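PDB 2I2X: methanol--corrinoid protein co-methyltransferase from Methanosarcina barkeri, which transfers the methyl group of methanol to the cob(I)amide carried by its partner MtaC, the first step of methanogenesis from methanol, using a zinc-containing active site. Local coordinates for residues 237-242 with 419-424; 380-385 with 394-399. All blocks are in the same frame, centred on the assembly; numbering follows the deposited sequence.

Contact 1 of 2, residues 237-242 with 419-424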
ATOM      1  N   ASN A 237      18.301  -4.911  18.815  1.00 13.51           N
ATOM      2  CA  ASN A 237      19.039  -3.659  18.782  1.00 12.89           C
ATOM      3  C   ASN A 237      18.729  -2.635  19.882  1.00 12.24           C
ATOM      4  O   ASN A 237      19.543  -1.756  20.159  1.00 11.86           O
ATOM      5  CB  ASN A 237      19.004  -3.046  17.386  1.00 12.86           C
ATOM      6  CG  ASN A 237      19.815  -3.864  16.367  1.00 14.84           C
ATOM      7  OD1 ASN A 237      20.803  -4.541  16.715  1.00 17.32           O
ATOM      8  ND2 ASN A 237      19.391  -3.818  15.108  1.00 13.90           N
ATOM      9  N   LEU A 238      17.560  -2.761  20.512  1.00 11.04           N
ATOM     10  CA  LEU A 238      17.154  -1.863  21.594  1.00 10.26           C
ATOM     11  C   LEU A 238      15.945  -2.487  22.283  1.00 10.77           C
ATOM     12  O   LEU A 238      14.930  -2.785  21.627  1.00 10.96           O
ATOM     13  CB  LEU A 238      16.784  -0.464  21.073  1.00  8.86           C
ATOM     14  CG  LEU A 238      16.394   0.511  22.192  1.00  8.51           C
ATOM     15  CD1 LEU A 238      17.623   0.945  23.070  1.00  3.90           C
ATOM     16  CD2 LEU A 238      15.689   1.741  21.634  1.00  6.94           C
ATOM     17  N   ALA A 239      16.046  -2.679  23.594  1.00 10.30           N
ATOM     18  CA  ALA A 239      14.975  -3.314  24.339  1.00 10.03           C
ATOM     19  C   ALA A 239      13.746  -2.444  24.200  1.00  9.96           C
ATOM     20  O   ALA A 239      13.825  -1.207  24.302  1.00 10.07           O
ATOM     21  CB  ALA A 239      15.346  -3.453  25.827  1.00 10.06           C
ATOM     22  N   HIS A 240      12.610  -3.094  24.005  1.00  8.92           N
ATOM     23  CA  HIS A 240      11.386  -2.382  23.804  1.00  8.15           C
ATOM     24  C   HIS A 240      10.983  -1.619  25.050  1.00  7.80           C
ATOM     25  O   HIS A 240      10.370  -0.534  24.956  1.00  8.12           O
ATOM     26  CB  HIS A 240      10.325  -3.335  23.266  1.00  8.41           C
ATOM     27  CG  HIS A 240      10.568  -3.740  21.837  1.00  8.91           C
ATOM     28  ND1 HIS A 240       9.585  -4.281  21.030  1.00 10.49           N
ATOM     29  CD2 HIS A 240      11.682  -3.663  21.068  1.00  7.93           C
ATOM     30  CE1 HIS A 240      10.088  -4.528  19.830  1.00  8.97           C
ATOM     31  NE2 HIS A 240      11.359  -4.170  19.830  1.00  9.60           N
ATOM     32  N   THR A 241      11.390  -2.131  26.208  1.00  6.99           N
ATOM     33  CA  THR A 241      11.145  -1.445  27.461  1.00  6.62           C
ATOM     34  C   THR A 241      11.939  -0.138  27.582  1.00  7.24           C
ATOM     35  O   THR A 241      11.597   0.675  28.419  1.00  7.96           O
ATOM     36  CB  THR A 241      11.404  -2.323  28.679  1.00  6.55           C
ATOM     37  OG1 THR A 241      12.624  -3.045  28.502  1.00  6.00           O
ATOM     38  CG2 THR A 241      10.265  -3.316  28.892  1.00  5.84           C
ATOM     39  N   ILE A 242      12.966   0.079  26.748  1.00  6.84           N
ATOM     40  CA  ILE A 242      13.667   1.370  26.722  1.00  6.49           C
ATOM     41  C   ILE A 242      13.068   2.317  25.659  1.00  6.47           C
ATOM     42  O   ILE A 242      13.043   3.557  25.825  1.00  5.68           O
ATOM     43  CB  ILE A 242      15.226   1.204  26.553  1.00  6.89           C
ATOM     44  CG1 ILE A 242      15.845   0.551  27.803  1.00  7.21           C
ATOM     45  CG2 ILE A 242      15.898   2.549  26.330  1.00  6.45           C
ATOM     46  CD1 ILE A 242      17.223  -0.062  27.555  1.00  7.11           C
ATOM     47  N   THR A 419      12.540  -7.213  30.923  1.00 12.88           N
ATOM     48  CA  THR A 419      12.173  -6.974  32.313  1.00 13.26           C
ATOM     49  C   THR A 419      13.338  -6.346  33.098  1.00 13.34           C
ATOM     50  O   THR A 419      13.153  -5.351  33.822  1.00 12.52           O
ATOM     51  CB  THR A 419      11.693  -8.289  32.970  1.00 13.74           C
ATOM     52  OG1 THR A 419      10.515  -8.748  32.269  1.00 17.16           O
ATOM     53  CG2 THR A 419      11.374  -8.111  34.463  1.00 10.22           C
ATOM     54  N   LYS A 420      14.523  -6.919  32.905  1.00 12.60           N
ATOM     55  CA  LYS A 420      15.726  -6.463  33.528  1.00 13.32           C
ATOM     56  C   LYS A 420      16.058  -5.037  33.082  1.00 13.51           C
ATOM     57  O   LYS A 420      16.441  -4.191  33.919  1.00 14.05           O
ATOM     58  CB  LYS A 420      16.864  -7.435  33.192  1.00 13.81           C
ATOM     59  CG  LYS A 420      18.181  -7.144  33.852  1.00 16.19           C
ATOM     60  CD  LYS A 420      18.197  -7.698  35.288  1.00 22.89           C
ATOM     61  CE  LYS A 420      19.547  -7.483  35.949  1.00 23.53           C
ATOM     62  NZ  LYS A 420      19.974  -6.072  35.732  1.00 26.78           N
ATOM     63  N   ALA A 421      15.916  -4.772  31.779  1.00 12.31           N
ATOM     64  CA  ALA A 421      16.232  -3.475  31.214  1.00 11.49           C
ATOM     65  C   ALA A 421      15.268  -2.377  31.719  1.00 12.41           C
ATOM     66  O   ALA A 421      15.717  -1.270  32.111  1.00 12.35           O
ATOM     67  CB  ALA A 421      16.315  -3.532  29.692  1.00 10.22           C
ATOM     68  N   LEU A 422      13.970  -2.677  31.766  1.00 12.83           N
ATOM     69  CA  LEU A 422      13.019  -1.801  32.476  1.00 13.89           C
ATOM     70  C   LEU A 422      13.490  -1.509  33.906  1.00 14.33           C
ATOM     71  O   LEU A 422      13.567  -0.359  34.287  1.00 15.43           O
ATOM     72  CB  LEU A 422      11.602  -2.399  32.522  1.00 13.28           C
ATOM     73  CG  LEU A 422      10.514  -1.496  33.119  1.00 13.70           C
ATOM     74  CD1 LEU A 422      10.192  -0.246  32.257  1.00 14.48           C
ATOM     75  CD2 LEU A 422       9.253  -2.270  33.301  1.00 15.96           C
ATOM     76  N   ALA A 423      13.816  -2.551  34.675  1.00 14.63           N
ATOM     77  CA  ALA A 423      14.259  -2.421  36.078  1.00 14.98           C
ATOM     78  C   ALA A 423      15.538  -1.585  36.250  1.00 15.30           C
ATOM     79  O   ALA A 423      15.639  -0.785  37.174  1.00 15.66           O
ATOM     80  CB  ALA A 423      14.439  -3.800  36.710  1.00 14.29           C
ATOM     81  N   ASP A 424      16.505  -1.783  35.365  1.00 15.33           N
ATOM     82  CA  ASP A 424      17.711  -0.975  35.364  1.00 15.93           C
ATOM     83  C   ASP A 424      17.360   0.479  35.090  1.00 15.73           C
ATOM     84  O   ASP A 424      17.869   1.375  35.788  1.00 16.40           O
ATOM     85  CB  ASP A 424      18.727  -1.491  34.332  1.00 16.31           C
ATOM     86  CG  ASP A 424      19.340  -2.858  34.716  1.00 17.85           C
ATOM     87  OD1 ASP A 424      19.047  -3.415  35.809  1.00 17.62           O
ATOM     88  OD2 ASP A 424      20.142  -3.382  33.908  1.00 21.53           O
TER
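Thr241 and Ala239 meet Ala421 and Leu422 without any flat group between them; the aromatic ring of the two segments, that of His240, has Leu238 O in its plane at the edge, and its ND1 and NE2 are hydrogen-bonded to Asp364 and to the carbonyl of Gly230. The interface itself is made of aliphatic groups and a threonine hydroxyl. The methyl of Ala421 is the common meeting point: its CB lies 4.0 Å from Ala239 CB, and Thr241 OG1 and the tip of Ile242, CD1, border it as well. Beside it, Thr241 and Leu422 cross at about a right angle, CB against CB at 3.8 Å, with Thr241 CG2 also resting on Leu422 CB. A chi1 of 44° tucks Thr241 OG1 between its own backbone N and carbonyl carbon and brings it to the backbone of helix 416-430, where it is hydrogen-bonded to Glu418 O. The polar end of this buried threonine is thereby satisfied by the partner helix itself. Ala239 holds the N-cap position, its carbonyl O taking up Ile242 N at 2.9 Å, while its methyl serves the packing. Leu422 also packs on Cys401 and Ile404 of helix 389-409, and Asn237 is hydrogen-bonded to Tyr88 of the other MtaB subunit. The arrangement is close packing of a helix start on a helix, through alanine and threonine, joining the beginning of helix 240-259, which in sequence follows strand 213-216 of the TIM barrel, to the helices near the C-terminus.

Contact 2 of 2, residues 380-385 with 394-399; sequences QSIVKD and KNAAIE
Asn395 and Asp385 stand at about a right angle to each other, and the amide of the asparagine is the polar centre of the contact. With CG beside the backbone N (chi1 -68°), Asn395 reaches across to segment 380-385, and its ND2 gives one N-H to each of two acceptors. Asp385 OD1, 2.8 Å from Asn395 ND2, offers its anti lone pair; the carboxylate and amide planes are turned 53° apart, yet OD1 itself lies almost in the amide plane. The second acceptor is Ser381 O, 3.2 Å from Asn395 ND2, met nearly head-on by the donor at a C=O...N angle of 165°. Two in-plane acceptors should hold the amide against rotation and tie this segment to the side of helix 389-409. Lys384 passes obliquely over this amide, its CE 3.8 Å from Asn395 ND2, and then bends toward Glu399. The two charges stop at 4.3 Å, from Lys384 NZ to Glu399 OE1, and a water fills the gap, accepting from NZ at 2.7 Å and donating to OE1. The other carboxylate oxygen, Glu399 OE2, forms a salt bridge with Arg377. Beneath this polar layer Ser381 fits against the helix backbone, OG 3.5 Å from Ala396 CA and close to Glu399 CB, while being hydrogen-bonded to Val378 O of its own helix. Alongside, Ile382 lays CG1 on Ala396 CB at 3.8 Å. Helices 372-383 and 389-409 thus form a short helical hairpin. Ile382 carries its apolar side on to helices 240-259 and 273-280, and Ala397 and Ile398 face Leu429 of helix 416-430.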
ATOM      1  N   GLN A 380      -1.287  12.707  33.565  1.00 11.71           N
ATOM      2  CA  GLN A 380      -1.477  13.231  34.933  1.00 11.99           C
ATOM      3  C   GLN A 380      -0.131  13.448  35.650  1.00 12.06           C
ATOM      4  O   GLN A 380       0.018  14.371  36.474  1.00 11.75           O
ATOM      5  CB  GLN A 380      -2.349  12.304  35.796  1.00 11.48           C
ATOM      6  CG  GLN A 380      -3.829  12.335  35.490  1.00 11.35           C
ATOM      7  CD  GLN A 380      -4.595  11.175  36.133  1.00 11.01           C
ATOM      8  OE1 GLN A 380      -4.191  10.007  36.043  1.00  9.96           O
ATOM      9  NE2 GLN A 380      -5.719  11.491  36.764  1.00  8.75           N
ATOM     10  N   SER A 381       0.840  12.604  35.318  1.00 11.65           N
ATOM     11  CA  SER A 381       2.111  12.630  35.995  1.00 11.86           C
ATOM     12  C   SER A 381       2.904  13.825  35.488  1.00 12.48           C
ATOM     13  O   SER A 381       3.762  14.371  36.204  1.00 13.37           O
ATOM     14  CB  SER A 381       2.872  11.317  35.783  1.00 11.47           C
ATOM     15  OG  SER A 381       3.485  11.286  34.513  1.00 10.94           O
ATOM     16  N   ILE A 382       2.603  14.253  34.271  1.00 12.04           N
ATOM     17  CA  ILE A 382       3.234  15.443  33.719  1.00 12.08           C
ATOM     18  C   ILE A 382       2.697  16.734  34.343  1.00 12.85           C
ATOM     19  O   ILE A 382       3.478  17.594  34.749  1.00 13.08           O
ATOM     20  CB  ILE A 382       3.079  15.486  32.175  1.00 12.42           C
ATOM     21  CG1 ILE A 382       3.840  14.283  31.557  1.00 11.44           C
ATOM     22  CG2 ILE A 382       3.501  16.878  31.590  1.00  9.82           C
ATOM     23  CD1 ILE A 382       3.462  13.975  30.143  1.00  5.96           C
ATOM     24  N   VAL A 383       1.373  16.882  34.410  1.00 12.82           N
ATOM     25  CA  VAL A 383       0.804  18.173  34.764  1.00 12.48           C
ATOM     26  C   VAL A 383       1.025  18.466  36.246  1.00 12.91           C
ATOM     27  O   VAL A 383       1.107  19.634  36.647  1.00 13.32           O
ATOM     28  CB  VAL A 383      -0.704  18.306  34.366  1.00 12.67           C
ATOM     29  CG1 VAL A 383      -0.874  18.141  32.869  1.00 11.09           C
ATOM     30  CG2 VAL A 383      -1.576  17.308  35.128  1.00 11.73           C
ATOM     31  N   LYS A 384       1.166  17.411  37.050  1.00 12.56           N
ATOM     32  CA  LYS A 384       1.395  17.589  38.490  1.00 12.38           C
ATOM     33  C   LYS A 384       2.690  18.368  38.804  1.00 12.21           C
ATOM     34  O   LYS A 384       2.841  18.841  39.918  1.00 12.38           O
ATOM     35  CB  LYS A 384       1.261  16.268  39.290  1.00 11.85           C
ATOM     36  CG  LYS A 384       2.407  15.275  39.123  1.00 12.12           C
ATOM     37  CD  LYS A 384       2.218  14.011  39.948  1.00 10.04           C
ATOM     38  CE  LYS A 384       3.568  13.350  40.134  1.00 14.61           C
ATOM     39  NZ  LYS A 384       3.617  11.881  39.872  1.00 18.30           N
ATOM     40  N   ASP A 385       3.581  18.522  37.814  1.00 12.34           N
ATOM     41  CA  ASP A 385       4.784  19.383  37.906  1.00 12.25           C
ATOM     42  C   ASP A 385       4.984  20.194  36.615  1.00 12.26           C
ATOM     43  O   ASP A 385       6.101  20.489  36.199  1.00 11.69           O
ATOM     44  CB  ASP A 385       6.044  18.571  38.284  1.00 11.98           C
ATOM     45  CG  ASP A 385       6.055  18.142  39.771  1.00 13.30           C
ATOM     46  OD1 ASP A 385       6.018  16.925  40.047  1.00 13.90           O
ATOM     47  OD2 ASP A 385       6.091  19.011  40.683  1.00 14.44           O
ATOM     48  N   LYS A 394      10.771  13.686  33.962  1.00  9.38           N
ATOM     49  CA  LYS A 394      11.175  12.575  34.823  1.00  9.74           C
ATOM     50  C   LYS A 394       9.935  11.841  35.355  1.00 10.40           C
ATOM     51  O   LYS A 394       9.937  10.607  35.394  1.00 10.21           O
ATOM     52  CB  LYS A 394      12.075  13.054  35.949  1.00  9.84           C
ATOM     53  CG  LYS A 394      12.646  11.963  36.848  1.00 10.57           C
ATOM     54  CD  LYS A 394      13.933  12.453  37.555  1.00 13.13           C
ATOM     55  CE  LYS A 394      13.661  13.403  38.778  1.00 13.55           C
ATOM     56  NZ  LYS A 394      12.812  12.779  39.866  1.00 11.03           N
ATOM     57  N   ASN A 395       8.885  12.583  35.739  1.00 10.43           N
ATOM     58  CA  ASN A 395       7.665  11.967  36.260  1.00 11.34           C
ATOM     59  C   ASN A 395       7.090  10.988  35.211  1.00 12.10           C
ATOM     60  O   ASN A 395       6.704   9.863  35.537  1.00 12.84           O
ATOM     61  CB  ASN A 395       6.607  13.025  36.625  1.00 11.58           C
ATOM     62  CG  ASN A 395       7.010  13.909  37.851  1.00 11.22           C
ATOM     63  OD1 ASN A 395       7.965  13.614  38.576  1.00  9.85           O
ATOM     64  ND2 ASN A 395       6.260  14.983  38.064  1.00  6.40           N
ATOM     65  N   ALA A 396       7.091  11.409  33.952  1.00 11.62           N
ATOM     66  CA  ALA A 396       6.488  10.646  32.885  1.00 11.68           C
ATOM     67  C   ALA A 396       7.263   9.358  32.705  1.00 11.89           C
ATOM     68  O   ALA A 396       6.676   8.274  32.611  1.00 13.92           O
ATOM     69  CB  ALA A 396       6.444  11.468  31.577  1.00 10.81           C
ATOM     70  N   ALA A 397       8.578   9.471  32.677  1.00 11.16           N
ATOM     71  CA  ALA A 397       9.464   8.329  32.543  1.00 10.62           C
ATOM     72  C   ALA A 397       9.256   7.310  33.662  1.00 10.50           C
ATOM     73  O   ALA A 397       9.235   6.102  33.410  1.00 10.97           O
ATOM     74  CB  ALA A 397      10.925   8.821  32.528  1.00 10.48           C
ATOM     75  N   ILE A 398       9.092   7.792  34.898  1.00 10.00           N
ATOM     76  CA  ILE A 398       8.932   6.891  36.055  1.00  9.10           C
ATOM     77  C   ILE A 398       7.531   6.300  36.087  1.00  9.06           C
ATOM     78  O   ILE A 398       7.352   5.133  36.445  1.00  7.88           O
ATOM     79  CB  ILE A 398       9.288   7.584  37.412  1.00  8.81           C
ATOM     80  CG1 ILE A 398      10.810   7.791  37.510  1.00  8.21           C
ATOM     81  CG2 ILE A 398       8.783   6.748  38.609  1.00  6.57           C
ATOM     82  CD1 ILE A 398      11.242   8.792  38.618  1.00  6.25           C
ATOM     83  N   GLU A 399       6.546   7.125  35.733  1.00  9.29           N
ATOM     84  CA  GLU A 399       5.169   6.679  35.638  1.00 10.27           C
ATOM     85  C   GLU A 399       5.044   5.599  34.559  1.00 10.44           C
ATOM     86  O   GLU A 399       4.297   4.621  34.713  1.00 10.05           O
ATOM     87  CB  GLU A 399       4.247   7.845  35.304  1.00 10.40           C
ATOM     88  CG  GLU A 399       2.778   7.538  35.518  1.00 12.50           C
ATOM     89  CD  GLU A 399       2.368   7.515  36.980  1.00 15.77           C
ATOM     90  OE1 GLU A 399       3.047   8.159  37.826  1.00 17.09           O
ATOM     91  OE2 GLU A 399       1.348   6.853  37.278  1.00 17.80           O
TER
HETATM   92  O   HOH W   1       5.126   9.948  38.713  1.00  9.04           O

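Overall arrangement
Contact 1 and contact 2 have centres 20 Å apart, with nearest atoms about 7 Å apart, and do not touch. Along the chain, contact 2 falls between the two segments of contact 1: segment 237-242 comes first, then 380-385, 394-399 and finally 419-424. Contact 2 is local, pairing helices that succeed one another, whereas contact 1 spans 176 intervening residues. They are bridged by helix 389-409, which precedes helix 416-430 and packs on it, and by helix 240-259, which begins in contact 1 and farther along meets Ile382 of contact 2. Contact 1 joins helix 416-430 to helix 240-259, contact 2 two late helices to each other, both away from the metal and corrinoid sites.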